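PDB 6JAV: group II chitinase from Ostrinia furnacalis, which probably cleaves internal linkages of chitin as an endochitinase, here represented by its family 18 catalytic domain 1 with an inhibitor bound. Local coordinates for residues K8-Y13 with C36-Y41; K331-K336 with K369-N374. All coordinates share one frame; numbering follows the deposited sequence.

Contact 1 of 2, residues K8-Y13 with C36-Y41; sequences KLVCYY and CTHIVY
The Lys8 side chain passes obliquely by the His38 ring. Its CG lies 3.7 Å from CE1 of His38, and CD and CE also come near that corner. Beside it, the Thr37 hydroxyl accepts a hydrogen bond from the backbone: Leu9 N donates to Thr37 OG1 over 2.9 Å at 164°. The torsion of Thr37 (chi1 61°) sets OG1 between its own N and carbonyl carbon, where it also hydrogen-bonds with His38 ND1 at the ring edge, in plane, at 2.7 Å. This bond, with the edge-to-face contact to Trp192, would help set the turn of the imidazole. Leu9 O accepts Thr37 N on a lone pair and His38 N more weakly. From here the strands run parallel in regular register. Val10 sets CG1 against CG2 of Val40 and CG2 against CB of His38. Cys11 is held twice over. Its N and O bond to His38 O and Val40 N, and its SG is joined to Cys36 SG in a disulfide. The covalent link thus ties strand 8-14 to the residues just before strand 38-46. Tyr12 turns one ring face to Val40, whose CB stands 4.0 Å from the ring centroid in a CH-pi contact. Its OH is hydrogen-bonded to Asp124. Tyr13 N donates to Val40 O at 2.9 Å. The Tyr13 ring lies alongside that of Tyr41, with CE2 to CE2 at 3.7 Å and planes 46° apart. These are neighbouring parallel strands of the family's TIM barrel. Val10, Tyr12, His38 and Val40 lie on one sheet face, and Tyr12 meets Trp346 there. On the other, Tyr13, Ile39 and Tyr41 pack on helix 65-70. Strand 342-346 pairs with the far edge of strand 8-14.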
loop_
_atom_site.group_PDB
_atom_site.type_symbol
_atom_site.label_atom_id
_atom_site.label_comp_id
_atom_site.label_asym_id
_atom_site.label_seq_id
_atom_site.Cartn_x
_atom_site.Cartn_y
_atom_site.Cartn_z
ATOM N N LYS A 8 -11.573 6.368 -7.822
ATOM C CA LYS A 8 -10.152 6.659 -7.754
ATOM C C LYS A 8 -9.354 5.385 -7.987
ATOM O O LYS A 8 -9.787 4.273 -7.644
ATOM C CB LYS A 8 -9.789 7.155 -6.352
ATOM C CG LYS A 8 -10.439 8.501 -5.965
ATOM C CD LYS A 8 -9.970 8.956 -4.569
ATOM C CE LYS A 8 -10.563 10.306 -4.178
ATOM N NZ LYS A 8 -12.054 10.253 -4.085
ATOM N N LEU A 9 -8.160 5.566 -8.535
ATOM C CA LEU A 9 -7.147 4.507 -8.607
ATOM C C LEU A 9 -5.865 5.184 -8.117
ATOM O O LEU A 9 -5.258 5.991 -8.839
ATOM C CB LEU A 9 -7.023 3.925 -10.021
ATOM C CG LEU A 9 -6.523 2.475 -10.101
ATOM C CD1 LEU A 9 -6.522 1.921 -11.546
ATOM C CD2 LEU A 9 -5.192 2.265 -9.443
ATOM N N VAL A 10 -5.512 4.915 -6.860
ATOM C CA VAL A 10 -4.412 5.583 -6.181
ATOM C C VAL A 10 -3.172 4.712 -6.341
ATOM O O VAL A 10 -3.141 3.561 -5.882
ATOM C CB VAL A 10 -4.742 5.804 -4.693
ATOM C CG1 VAL A 10 -3.588 6.454 -3.967
ATOM C CG2 VAL A 10 -6.017 6.661 -4.519
ATOM N N CYS A 11 -2.151 5.243 -7.013
ATOM C CA CYS A 11 -0.947 4.479 -7.332
ATOM C C CYS A 11 0.208 4.984 -6.488
ATOM O O CYS A 11 0.536 6.177 -6.549
ATOM C CB CYS A 11 -0.552 4.704 -8.787
ATOM S SG CYS A 11 -1.758 4.128 -9.995
ATOM N N TYR A 12 0.857 4.090 -5.741
ATOM C CA TYR A 12 2.074 4.471 -5.031
ATOM C C TYR A 12 3.292 4.365 -5.940
ATOM O O TYR A 12 3.491 3.357 -6.631
ATOM C CB TYR A 12 2.277 3.643 -3.745
ATOM C CG TYR A 12 1.446 4.142 -2.579
ATOM C CD1 TYR A 12 0.125 3.706 -2.407
ATOM C CD2 TYR A 12 1.958 5.081 -1.698
ATOM C CE1 TYR A 12 -0.677 4.209 -1.373
ATOM C CE2 TYR A 12 1.171 5.581 -0.660
ATOM C CZ TYR A 12 -0.136 5.141 -0.525
ATOM O OH TYR A 12 -0.918 5.615 0.522
ATOM N N TYR A 13 4.097 5.415 -5.922
ATOM C CA TYR A 13 5.401 5.502 -6.564
ATOM C C TYR A 13 6.449 5.382 -5.453
ATOM O O TYR A 13 6.242 5.890 -4.343
ATOM C CB TYR A 13 5.503 6.889 -7.257
ATOM C CG TYR A 13 6.908 7.169 -7.718
ATOM C CD1 TYR A 13 7.368 6.689 -8.931
ATOM C CD2 TYR A 13 7.795 7.829 -6.886
ATOM C CE1 TYR A 13 8.718 6.895 -9.314
ATOM C CE2 TYR A 13 9.100 8.039 -7.262
ATOM C CZ TYR A 13 9.547 7.554 -8.455
ATOM O OH TYR A 13 10.880 7.765 -8.784
ATOM N N CYS A 36 -3.708 5.815 -13.517
ATOM C CA CYS A 36 -3.870 6.286 -12.145
ATOM C C CYS A 36 -4.686 7.564 -12.164
ATOM O O CYS A 36 -4.561 8.369 -13.086
ATOM C CB CYS A 36 -2.509 6.649 -11.541
ATOM S SG CYS A 36 -1.264 5.333 -11.621
ATOM N N THR A 37 -5.501 7.775 -11.127
ATOM C CA THR A 37 -6.107 9.088 -10.907
ATOM C C THR A 37 -5.305 9.915 -9.918
ATOM O O THR A 37 -5.386 11.142 -9.935
ATOM C CB THR A 37 -7.546 8.969 -10.375
ATOM O OG1 THR A 37 -7.545 8.292 -9.117
ATOM C CG2 THR A 37 -8.399 8.194 -11.387
ATOM N N HIS A 38 -4.563 9.248 -9.043
ATOM C CA HIS A 38 -3.786 9.876 -7.984
ATOM C C HIS A 38 -2.468 9.128 -7.921
ATOM O O HIS A 38 -2.443 7.892 -8.062
ATOM C CB HIS A 38 -4.480 9.727 -6.622
ATOM C CG HIS A 38 -5.766 10.497 -6.511
ATOM N ND1 HIS A 38 -6.901 10.172 -7.221
ATOM C CD2 HIS A 38 -6.082 11.585 -5.769
ATOM C CE1 HIS A 38 -7.863 11.038 -6.935
ATOM N NE2 HIS A 38 -7.388 11.912 -6.065
ATOM N N ILE A 39 -1.366 9.854 -7.781
ATOM C CA ILE A 39 -0.062 9.247 -7.545
ATOM C C ILE A 39 0.405 9.726 -6.190
ATOM O O ILE A 39 0.302 10.924 -5.886
ATOM C CB ILE A 39 0.956 9.654 -8.628
ATOM C CG1 ILE A 39 0.538 9.062 -9.971
ATOM C CG2 ILE A 39 2.352 9.185 -8.223
ATOM C CD1 ILE A 39 1.191 9.758 -11.173
ATOM N N VAL A 40 0.904 8.801 -5.370
ATOM C CA VAL A 40 1.415 9.132 -4.046
ATOM C C VAL A 40 2.895 8.785 -4.005
ATOM O O VAL A 40 3.278 7.637 -4.265
ATOM C CB VAL A 40 0.649 8.411 -2.932
ATOM C CG1 VAL A 40 1.230 8.847 -1.584
ATOM C CG2 VAL A 40 -0.828 8.737 -3.008
ATOM N N TYR A 41 3.724 9.769 -3.666
ATOM C CA TYR A 41 5.174 9.610 -3.715
ATOM C C TYR A 41 5.681 9.073 -2.382
ATOM O O TYR A 41 5.604 9.768 -1.358
ATOM C CB TYR A 41 5.777 10.997 -3.979
ATOM C CG TYR A 41 7.254 11.006 -4.290
ATOM C CD1 TYR A 41 8.204 10.695 -3.323
ATOM C CD2 TYR A 41 7.688 11.372 -5.565
ATOM C CE1 TYR A 41 9.567 10.714 -3.623
ATOM C CE2 TYR A 41 9.031 11.423 -5.867
ATOM C CZ TYR A 41 9.963 11.069 -4.907
ATOM O OH TYR A 41 11.308 11.104 -5.227
#

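Contact 2 of 2, residues K331-K336 with K369-N374; sequences KVNFIK and KTELLN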
loop_
_atom_site.group_PDB
_atom_site.type_symbol
_atom_site.label_atom_id
_atom_site.label_comp_id
_atom_site.label_asym_id
_atom_site.label_seq_id
_atom_site.Cartn_x
_atom_site.Cartn_y
_atom_site.Cartn_z
ATOM N N LYS A 331 -11.637 -8.750 -6.948
ATOM C CA LYS A 331 -11.494 -7.688 -5.964
ATOM C C LYS A 331 -12.084 -6.368 -6.452
ATOM O O LYS A 331 -12.711 -5.640 -5.667
ATOM C CB LYS A 331 -10.024 -7.524 -5.568
ATOM C CG LYS A 331 -9.508 -8.646 -4.713
ATOM C CD LYS A 331 -8.059 -8.425 -4.317
ATOM C CE LYS A 331 -7.605 -9.487 -3.326
ATOM N NZ LYS A 331 -6.238 -9.223 -2.798
ATOM N N VAL A 332 -11.892 -6.023 -7.728
ATOM C CA VAL A 332 -12.466 -4.776 -8.244
ATOM C C VAL A 332 -13.989 -4.862 -8.332
ATOM O O VAL A 332 -14.688 -3.876 -8.080
ATOM C CB VAL A 332 -11.789 -4.342 -9.560
ATOM C CG1 VAL A 332 -12.425 -3.081 -10.097
ATOM C CG2 VAL A 332 -10.280 -4.111 -9.330
ATOM N N ASN A 333 -14.538 -6.028 -8.693
ATOM C CA ASN A 333 -15.994 -6.169 -8.628
ATOM C C ASN A 333 -16.499 -5.994 -7.200
ATOM O O ASN A 333 -17.573 -5.415 -6.985
ATOM C CB ASN A 333 -16.411 -7.518 -9.203
ATOM C CG ASN A 333 -16.513 -7.478 -10.718
ATOM O OD1 ASN A 333 -15.788 -8.186 -11.421
ATOM N ND2 ASN A 333 -17.403 -6.638 -11.229
ATOM N N PHE A 334 -15.715 -6.439 -6.213
ATOM C CA PHE A 334 -16.053 -6.217 -4.802
ATOM C C PHE A 334 -16.063 -4.724 -4.471
ATOM O O PHE A 334 -17.002 -4.222 -3.838
ATOM C CB PHE A 334 -15.048 -6.993 -3.947
ATOM C CG PHE A 334 -15.120 -6.729 -2.475
ATOM C CD1 PHE A 334 -16.001 -7.456 -1.676
ATOM C CD2 PHE A 334 -14.266 -5.816 -1.861
ATOM C CE1 PHE A 334 -16.045 -7.258 -0.294
ATOM C CE2 PHE A 334 -14.326 -5.603 -0.472
ATOM C CZ PHE A 334 -15.221 -6.336 0.307
ATOM N N ILE A 335 -15.042 -3.992 -4.932
ATOM C CA ILE A 335 -14.987 -2.539 -4.756
ATOM C C ILE A 335 -16.257 -1.888 -5.294
ATOM O O ILE A 335 -16.909 -1.078 -4.608
ATOM C CB ILE A 335 -13.725 -1.986 -5.447
ATOM C CG1 ILE A 335 -12.476 -2.403 -4.654
ATOM C CG2 ILE A 335 -13.800 -0.435 -5.649
ATOM C CD1 ILE A 335 -11.161 -2.088 -5.439
ATOM N N LYS A 336 -16.632 -2.245 -6.523
ATOM C CA LYS A 336 -17.803 -1.662 -7.160
ATOM C C LYS A 336 -19.080 -2.053 -6.424
ATOM O O LYS A 336 -19.963 -1.207 -6.211
ATOM C CB LYS A 336 -17.865 -2.125 -8.613
ATOM C CG LYS A 336 -16.719 -1.585 -9.487
ATOM C CD LYS A 336 -16.967 -1.877 -10.982
ATOM C CE LYS A 336 -16.923 -3.360 -11.257
ATOM N NZ LYS A 336 -17.039 -3.748 -12.708
ATOM N N LYS A 369 -7.878 -1.172 -13.981
ATOM C CA LYS A 369 -8.496 -0.096 -14.747
ATOM C C LYS A 369 -9.682 -0.610 -15.552
ATOM O O LYS A 369 -10.770 -0.010 -15.536
ATOM C CB LYS A 369 -7.448 0.548 -15.666
ATOM C CG LYS A 369 -8.070 1.470 -16.689
ATOM C CD LYS A 369 -6.974 2.101 -17.524
ATOM C CE LYS A 369 -7.548 3.018 -18.599
ATOM N NZ LYS A 369 -6.451 3.559 -19.457
ATOM N N THR A 370 -9.486 -1.716 -16.269
ATOM C CA THR A 370 -10.548 -2.223 -17.129
ATOM C C THR A 370 -11.770 -2.613 -16.310
ATOM O O THR A 370 -12.910 -2.312 -16.699
ATOM C CB THR A 370 -10.029 -3.412 -17.920
ATOM O OG1 THR A 370 -9.014 -2.943 -18.811
ATOM C CG2 THR A 370 -11.168 -4.057 -18.730
ATOM N N GLU A 371 -11.558 -3.250 -15.157
ATOM C CA GLU A 371 -12.703 -3.638 -14.345
ATOM C C GLU A 371 -13.389 -2.426 -13.714
ATOM O O GLU A 371 -14.623 -2.380 -13.639
ATOM C CB GLU A 371 -12.292 -4.695 -13.325
ATOM C CG GLU A 371 -13.490 -5.437 -12.687
ATOM C CD GLU A 371 -14.371 -6.188 -13.704
ATOM O OE1 GLU A 371 -13.832 -6.936 -14.548
ATOM O OE2 GLU A 371 -15.610 -6.043 -13.647
ATOM N N LEU A 372 -12.625 -1.418 -13.273
ATOM C CA LEU A 372 -13.253 -0.216 -12.724
ATOM C C LEU A 372 -14.110 0.488 -13.760
ATOM O O LEU A 372 -15.142 1.085 -13.407
ATOM C CB LEU A 372 -12.189 0.765 -12.229
ATOM C CG LEU A 372 -11.550 0.417 -10.884
ATOM C CD1 LEU A 372 -10.447 1.436 -10.604
ATOM C CD2 LEU A 372 -12.602 0.458 -9.755
ATOM N N LEU A 373 -13.694 0.468 -15.027
ATOM C CA LEU A 373 -14.411 1.143 -16.103
ATOM C C LEU A 373 -15.540 0.302 -16.678
ATOM O O LEU A 373 -16.357 0.831 -17.439
ATOM C CB LEU A 373 -13.452 1.575 -17.216
ATOM C CG LEU A 373 -12.440 2.641 -16.783
ATOM C CD1 LEU A 373 -11.442 2.922 -17.892
ATOM C CD2 LEU A 373 -13.144 3.926 -16.361
ATOM N N ASN A 374 -15.625 -0.961 -16.307
ATOM C CA ASN A 374 -16.700 -1.826 -16.769
ATOM C C ASN A 374 -17.959 -1.544 -15.945
ATOM O O ASN A 374 -17.918 -1.656 -14.712
ATOM C CB ASN A 374 -16.222 -3.262 -16.596
ATOM C CG ASN A 374 -17.277 -4.277 -16.904
ATOM O OD1 ASN A 374 -18.367 -3.932 -17.311
ATOM N ND2 ASN A 374 -16.956 -5.547 -16.701
#
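Lys336 NZ is gripped by four oxygens. Two belong to Glu371: the carboxylate OE2, at 2.9 Å from Lys336 NZ in a salt bridge, and the backbone O, also at 2.9 Å from that nitrogen. The third is Asn374 O, 3.0 Å from Lys336 NZ, and the fourth is Lys376 O, just beyond the segment. An ammonium has three hydrogens, so at least one must be shared. It meets OE2 on the anti side, 22° out of the carboxylate plane. The lysine chain bends at chi3 (-66°), which turns its end to the last turn of helix 363-373. Lys336 NZ and Asn374 N reach Glu371 O from opposite faces of its carbonyl plane. The positive charge lies beside carbonyl oxygens at the helix C-terminus, which would be electrostatically favourable.

The Glu371 chain folds at chi2, and its CB and CG rest on Val332. CG1 of Val332 lies 3.6 Å from CB of Glu371 and also 3.6 Å from CD2 of Leu372. The Val332 and Leu372 side chains cross at about a right angle.

The segments run in the same general direction, 32° apart, their axes 9.2 Å apart at closest approach. The contact joins two helices on the outside of the barrel. Helix 325-337 packs on strand 244-257 through Lys331, Phe334 and Ile335, and helix 363-373 meets Leu9 of strand 8-14.

From the N terminus, strand 8-14 comes first, and a mostly irregular connection leads to strand 38-46, where contact 1 closes the loop. The chain then runs through most of the barrel before helix 325-337. Strand 342-346 follows and pairs with strand 8-14, joining the end of the barrel to its start. Helix 363-373 then returns to helix 325-337 in contact 2. The contacts are in series: they neither nest nor cross. They still touch in space, since Leu9 CD1 lies 4.1 Å from Leu372 CD1. Helix 363-373 thus bridges the first barrel strand and the outer helix 325-337.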